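Local coordinates for protein hookworm platelet inhibitor 1 (Ancylostoma caninum, PDB 4TPV) that inhibits platelet aggregation and adhesion as a secreted hookworm toxin, and may act by binding platelet integrins, including glycoprotein IIb/IIIa, at residues Thr20-Gly25 / Ile80-Gly85; Asn108-Val113 / Glu140-Gly145. All blocks are in the same frame, centred on the assembly; numbering follows the deposited sequence.

Contact 1: Thr20-Gly25 / Ile80-Gly85; sequences TELHNG and IPLEAG
P81 O is met from two directions. It accepts the helical hydrogen bond of G85 N at 2.8 Å, and L22 CD2 packs against it at 3.4 Å. The second approach is van der Waals packing, in which a methyl group rests on a carbonyl oxygen that G85 already satisfies. L22 carries the 20-25 side of this small contact, which buries about 140 Å² in all.

The side chain of L22 stands with CG anti to the backbone N (chi1 -162°), which extends it from helix 13-34 toward helix 80-89. Its two branches then do different work. CD2 lies against the backbone of the turn from P81 to G85 and comes 3.9 Å from G85 CA. G85 has no side chain, so the methyl can sit directly on the backbone. CD1 turns to L82 and meets L82 CD2 at 3.7 Å. The two leucine side chains cross at about a right angle, methyl against methyl. L22 and L82 are partly exposed, while P81 and G85 are buried.

The short helix axes run roughly the same way, 33° apart, and approach to 10.4 Å. L22 therefore reaches across the gap to the backbone of helix 80-89, and L82 meets it from the other helix. The P81 ring packs on M18 and F19, one turn before L22. At the start of helix 80-89, N79 OD1 accepts a hydrogen bond from L82 N.

Both helices lie on the same face of the central sheet of the CAP alpha-beta-alpha sandwich. T20 and H23 rest on L120 of strand 119-127. I80 packs on V124 of that strand and V133 of strand 130-138, and A84 packs on V133 too.

Contact 2: Asn108-Val113 / Glu140-Gly145; sequences NIANMV and EAKGDG
K142 and N111 cross at about a right angle, the aliphatic end of the lysine running over one face of the asparagine amide. The contact belongs to the CAP fold. It joins the short helix 107-113 to the loop that follows strand 130-138. The run from S107 to W114 probably corresponds to the CAP signature segment that contains a tryptophan.

The lysine is close to fully extended through its first three torsions and bends at the last (chi4 -71°). The extended part carries CD and CE from the loop to the helix. The bend swings NZ away from A110, toward S107 and E66. K142 CD lies 3.4 Å from N111 OD1 and 3.7 Å from N111 CG, so the methylene covers the carbonyl half of the amide. K142 CE passes nearer the nitrogen half, 3.9 Å from N111 ND2. A110 CB also meets K142 CE, at 3.9 Å and from a different direction. The lysine thus packs on two successive helix residues through carbon atoms, and all three residues are buried.

The polar ends find partners beyond the two segments. K142 NZ makes a salt bridge to E66 OE1 and a hydrogen bond to S107 OG. N111 ND2 gives hydrogen bonds to N69 OD1 and E66 O, which fix the rotation of the amide. E66 therefore serves both side chains, by its carboxylate and by its backbone carbonyl. The loop backbone is held too, since E67 OE2 accepts hydrogen bonds from A141 N and K142 N. The indole residue W114 packs on A141 and K142. N111 ND2 and K142 NZ stay 3.8 Å apart, two nitrogens turned to separate acceptors.

In the fold
Contacts 1 and 2 follow one another in the chain, and their centres are about 17 Å apart on opposite sides of the chain's centre. Contact 1 pairs two helices; contact 2 ties the next helix to a loop. They meet through M112. Its SD lies 3.6 Å from H23 NE2, and its CE lies 4.1 Å from G85 O, so M112 packs against both helices of contact 1. Y137 of strand 130-138 is shared as well: its OH is hydrogen-bonded to H23 NE2, and N111 and M112 pack on the residue. W88 and W89, later in helix 80-89, also touch M112 and extend the packing between these helices.

Contact 1: Thr20-Gly25 / Ile80-Gly85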
loop_
_atom_site.group_PDB
_atom_site.type_symbol
_atom_site.label_atom_id
_atom_site.label_comp_id
_atom_site.label_asym_id
_atom_site.label_seq_id
_atom_site.Cartn_x
_atom_site.Cartn_y
_atom_site.Cartn_z
ATOM N N THR A 20 -1.172 5.839 5.480
ATOM C CA THR A 20 -2.455 5.249 5.113
ATOM C C THR A 20 -3.233 6.166 4.167
ATOM O O THR A 20 -3.752 5.720 3.149
ATOM C CB THR A 20 -3.296 4.964 6.352
ATOM O OG1 THR A 20 -2.508 4.198 7.281
ATOM C CG2 THR A 20 -4.574 4.195 5.974
ATOM N N GLU A 21 -3.306 7.448 4.511
ATOM C CA GLU A 21 -4.026 8.396 3.662
ATOM C C GLU A 21 -3.403 8.525 2.279
ATOM O O GLU A 21 -4.121 8.623 1.260
ATOM C CB GLU A 21 -4.085 9.774 4.324
ATOM C CG GLU A 21 -5.050 10.757 3.635
ATOM C CD GLU A 21 -4.499 11.393 2.365
ATOM O OE1 GLU A 21 -3.269 11.592 2.260
ATOM O OE2 GLU A 21 -5.313 11.691 1.461
ATOM N N LEU A 22 -2.073 8.559 2.227
ATOM C CA LEU A 22 -1.371 8.670 0.950
ATOM C C LEU A 22 -1.712 7.486 0.044
ATOM O O LEU A 22 -2.092 7.662 -1.118
ATOM C CB LEU A 22 0.133 8.750 1.182
ATOM C CG LEU A 22 0.952 9.292 0.018
ATOM C CD1 LEU A 22 0.558 10.759 -0.230
ATOM C CD2 LEU A 22 2.430 9.177 0.372
ATOM N N HIS A 23 -1.639 6.276 0.594
ATOM C CA HIS A 23 -1.998 5.088 -0.186
ATOM C C HIS A 23 -3.453 5.111 -0.667
ATOM O O HIS A 23 -3.745 4.797 -1.819
ATOM C CB HIS A 23 -1.779 3.815 0.635
ATOM C CG HIS A 23 -0.360 3.336 0.657
ATOM N ND1 HIS A 23 0.614 3.920 1.434
ATOM C CD2 HIS A 23 0.241 2.304 0.011
ATOM C CE1 HIS A 23 1.764 3.289 1.246
ATOM N NE2 HIS A 23 1.561 2.304 0.390
ATOM N N ASN A 24 -4.376 5.469 0.214
ATOM C CA ASN A 24 -5.762 5.504 -0.211
ATOM C C ASN A 24 -6.029 6.578 -1.274
ATOM O O ASN A 24 -6.790 6.335 -2.203
ATOM C CB ASN A 24 -6.664 5.683 1.007
ATOM C CG ASN A 24 -6.876 4.377 1.746
ATOM O OD1 ASN A 24 -6.900 3.317 1.129
ATOM N ND2 ASN A 24 -7.071 4.453 3.055
ATOM N N GLY A 25 -5.375 7.734 -1.166
ATOM C CA GLY A 25 -5.455 8.735 -2.228
ATOM C C GLY A 25 -4.913 8.231 -3.559
ATOM O O GLY A 25 -5.470 8.533 -4.623
ATOM N N ILE A 80 9.050 11.605 5.278
ATOM C CA ILE A 80 9.322 10.207 4.974
ATOM C C ILE A 80 8.183 9.528 4.191
ATOM O O ILE A 80 8.439 8.910 3.153
ATOM C CB ILE A 80 9.655 9.442 6.274
ATOM C CG1 ILE A 80 10.989 9.964 6.813
ATOM C CG2 ILE A 80 9.723 7.951 6.021
ATOM C CD1 ILE A 80 11.461 9.276 8.086
ATOM N N PRO A 81 6.922 9.678 4.627
ATOM C CA PRO A 81 5.829 9.076 3.856
ATOM C C PRO A 81 5.766 9.578 2.404
ATOM O O PRO A 81 5.584 8.759 1.500
ATOM C CB PRO A 81 4.574 9.482 4.648
ATOM C CG PRO A 81 5.063 9.660 6.046
ATOM C CD PRO A 81 6.446 10.244 5.909
ATOM N N LEU A 82 5.939 10.879 2.163
ATOM C CA LEU A 82 5.933 11.370 0.787
ATOM C C LEU A 82 7.152 10.928 -0.005
ATOM O O LEU A 82 7.026 10.617 -1.189
ATOM C CB LEU A 82 5.836 12.900 0.741
ATOM C CG LEU A 82 4.462 13.429 1.146
ATOM C CD1 LEU A 82 4.577 14.927 1.372
ATOM C CD2 LEU A 82 3.423 13.115 0.045
ATOM N N GLU A 83 8.326 10.893 0.628
ATOM C CA GLU A 83 9.541 10.474 -0.082
ATOM C C GLU A 83 9.365 9.043 -0.599
ATOM O O GLU A 83 9.613 8.769 -1.780
ATOM C CB GLU A 83 10.774 10.624 0.832
ATOM C CG GLU A 83 12.139 10.571 0.142
ATOM C CD GLU A 83 12.459 11.790 -0.738
ATOM O OE1 GLU A 83 12.198 12.964 -0.349
ATOM O OE2 GLU A 83 13.016 11.565 -1.827
ATOM N N ALA A 84 8.874 8.146 0.246
ATOM C CA ALA A 84 8.625 6.771 -0.172
ATOM C C ALA A 84 7.454 6.686 -1.146
ATOM O O ALA A 84 7.560 6.037 -2.191
ATOM C CB ALA A 84 8.354 5.883 1.046
ATOM N N GLY A 85 6.329 7.301 -0.785
ATOM C CA GLY A 85 5.139 7.210 -1.602
ATOM C C GLY A 85 5.398 7.657 -3.024
ATOM O O GLY A 85 4.975 7.009 -3.980
#

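Contact 2: Asn108-Val113 / Glu140-Gly145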
loop_
_atom_site.group_PDB
_atom_site.type_symbol
_atom_site.label_atom_id
_atom_site.label_comp_id
_atom_site.label_asym_id
_atom_site.label_seq_id
_atom_site.Cartn_x
_atom_site.Cartn_y
_atom_site.Cartn_z
ATOM N N ASN A 108 6.477 -1.903 -6.711
ATOM C CA ASN A 108 5.961 -1.042 -5.647
ATOM C C ASN A 108 4.588 -0.485 -6.006
ATOM O O ASN A 108 3.660 -0.503 -5.188
ATOM C CB ASN A 108 6.941 0.095 -5.349
ATOM C CG ASN A 108 8.272 -0.414 -4.848
ATOM O OD1 ASN A 108 8.352 -1.023 -3.770
ATOM N ND2 ASN A 108 9.326 -0.155 -5.602
ATOM N N ILE A 109 4.433 0.024 -7.221
ATOM C CA ILE A 109 3.128 0.560 -7.563
ATOM C C ILE A 109 2.074 -0.558 -7.535
ATOM O O ILE A 109 0.977 -0.350 -7.060
ATOM C CB ILE A 109 3.132 1.289 -8.934
ATOM C CG1 ILE A 109 1.749 1.882 -9.229
ATOM C CG2 ILE A 109 3.555 0.363 -10.057
ATOM C CD1 ILE A 109 1.352 3.040 -8.302
ATOM N N ALA A 110 2.427 -1.748 -8.014
ATOM C CA ALA A 110 1.473 -2.863 -8.000
ATOM C C ALA A 110 1.004 -3.205 -6.577
ATOM O O ALA A 110 -0.186 -3.515 -6.368
ATOM C CB ALA A 110 2.093 -4.088 -8.683
ATOM N N ASN A 111 1.906 -3.161 -5.600
ATOM C CA ASN A 111 1.500 -3.440 -4.231
ATOM C C ASN A 111 0.531 -2.369 -3.743
ATOM O O ASN A 111 -0.435 -2.666 -3.036
ATOM C CB ASN A 111 2.709 -3.509 -3.287
ATOM C CG ASN A 111 3.152 -4.939 -2.992
ATOM O OD1 ASN A 111 2.329 -5.842 -2.774
ATOM N ND2 ASN A 111 4.473 -5.143 -2.952
ATOM N N MET A 112 0.793 -1.115 -4.125
ATOM C CA MET A 112 -0.025 -0.005 -3.648
ATOM C C MET A 112 -1.424 0.011 -4.246
ATOM O O MET A 112 -2.361 0.441 -3.579
ATOM C CB MET A 112 0.657 1.347 -3.919
ATOM C CG MET A 112 1.917 1.569 -3.109
ATOM S SD MET A 112 2.356 3.316 -2.941
ATOM C CE MET A 112 2.508 3.813 -4.651
ATOM N N VAL A 113 -1.584 -0.470 -5.480
ATOM C CA VAL A 113 -2.903 -0.419 -6.133
ATOM C C VAL A 113 -3.526 -1.795 -6.421
ATOM O O VAL A 113 -4.568 -1.883 -7.090
ATOM C CB VAL A 113 -2.839 0.417 -7.435
ATOM C CG1 VAL A 113 -2.370 1.842 -7.113
ATOM C CG2 VAL A 113 -1.957 -0.267 -8.512
ATOM N N GLU A 140 -2.236 -11.534 1.074
ATOM C CA GLU A 140 -1.334 -11.949 0.007
ATOM C C GLU A 140 -2.077 -12.313 -1.278
ATOM O O GLU A 140 -3.009 -13.121 -1.274
ATOM C CB GLU A 140 -0.478 -13.127 0.472
ATOM C CG GLU A 140 0.519 -12.768 1.562
ATOM C CD GLU A 140 1.258 -13.987 2.092
ATOM O OE1 GLU A 140 0.916 -15.120 1.683
ATOM O OE2 GLU A 140 2.177 -13.810 2.920
ATOM N N ALA A 141 -1.640 -11.716 -2.382
ATOM C CA ALA A 141 -2.319 -11.863 -3.660
ATOM C C ALA A 141 -1.406 -11.575 -4.853
ATOM O O ALA A 141 -1.604 -12.134 -5.924
ATOM C CB ALA A 141 -3.530 -10.936 -3.709
ATOM N N LYS A 142 -0.425 -10.691 -4.683
ATOM C CA LYS A 142 0.403 -10.227 -5.798
ATOM C C LYS A 142 1.321 -11.336 -6.340
ATOM O O LYS A 142 1.859 -12.141 -5.587
ATOM C CB LYS A 142 1.229 -9.015 -5.366
ATOM C CG LYS A 142 2.277 -8.498 -6.376
ATOM C CD LYS A 142 2.746 -7.107 -5.906
ATOM C CE LYS A 142 4.098 -6.665 -6.501
ATOM N NZ LYS A 142 5.260 -7.434 -5.939
ATOM N N GLY A 143 1.494 -11.375 -7.654
ATOM C CA GLY A 143 2.337 -12.378 -8.277
ATOM C C GLY A 143 2.469 -12.114 -9.764
ATOM O O GLY A 143 1.567 -11.529 -10.375
ATOM N N ASP A 144 3.587 -12.555 -10.334
ATOM C CA ASP A 144 3.844 -12.423 -11.770
ATOM C C ASP A 144 2.685 -13.008 -12.563
ATOM O O ASP A 144 2.256 -14.139 -12.316
ATOM C CB ASP A 144 5.153 -13.122 -12.137
ATOM C CG ASP A 144 5.610 -12.829 -13.549
ATOM O OD1 ASP A 144 5.232 -11.786 -14.127
ATOM O OD2 ASP A 144 6.390 -13.654 -14.076
ATOM N N GLY A 145 2.193 -12.221 -13.525
ATOM C CA GLY A 145 1.163 -12.681 -14.436
ATOM C C GLY A 145 -0.254 -12.569 -13.910
ATOM O O GLY A 145 -1.215 -12.875 -14.632
#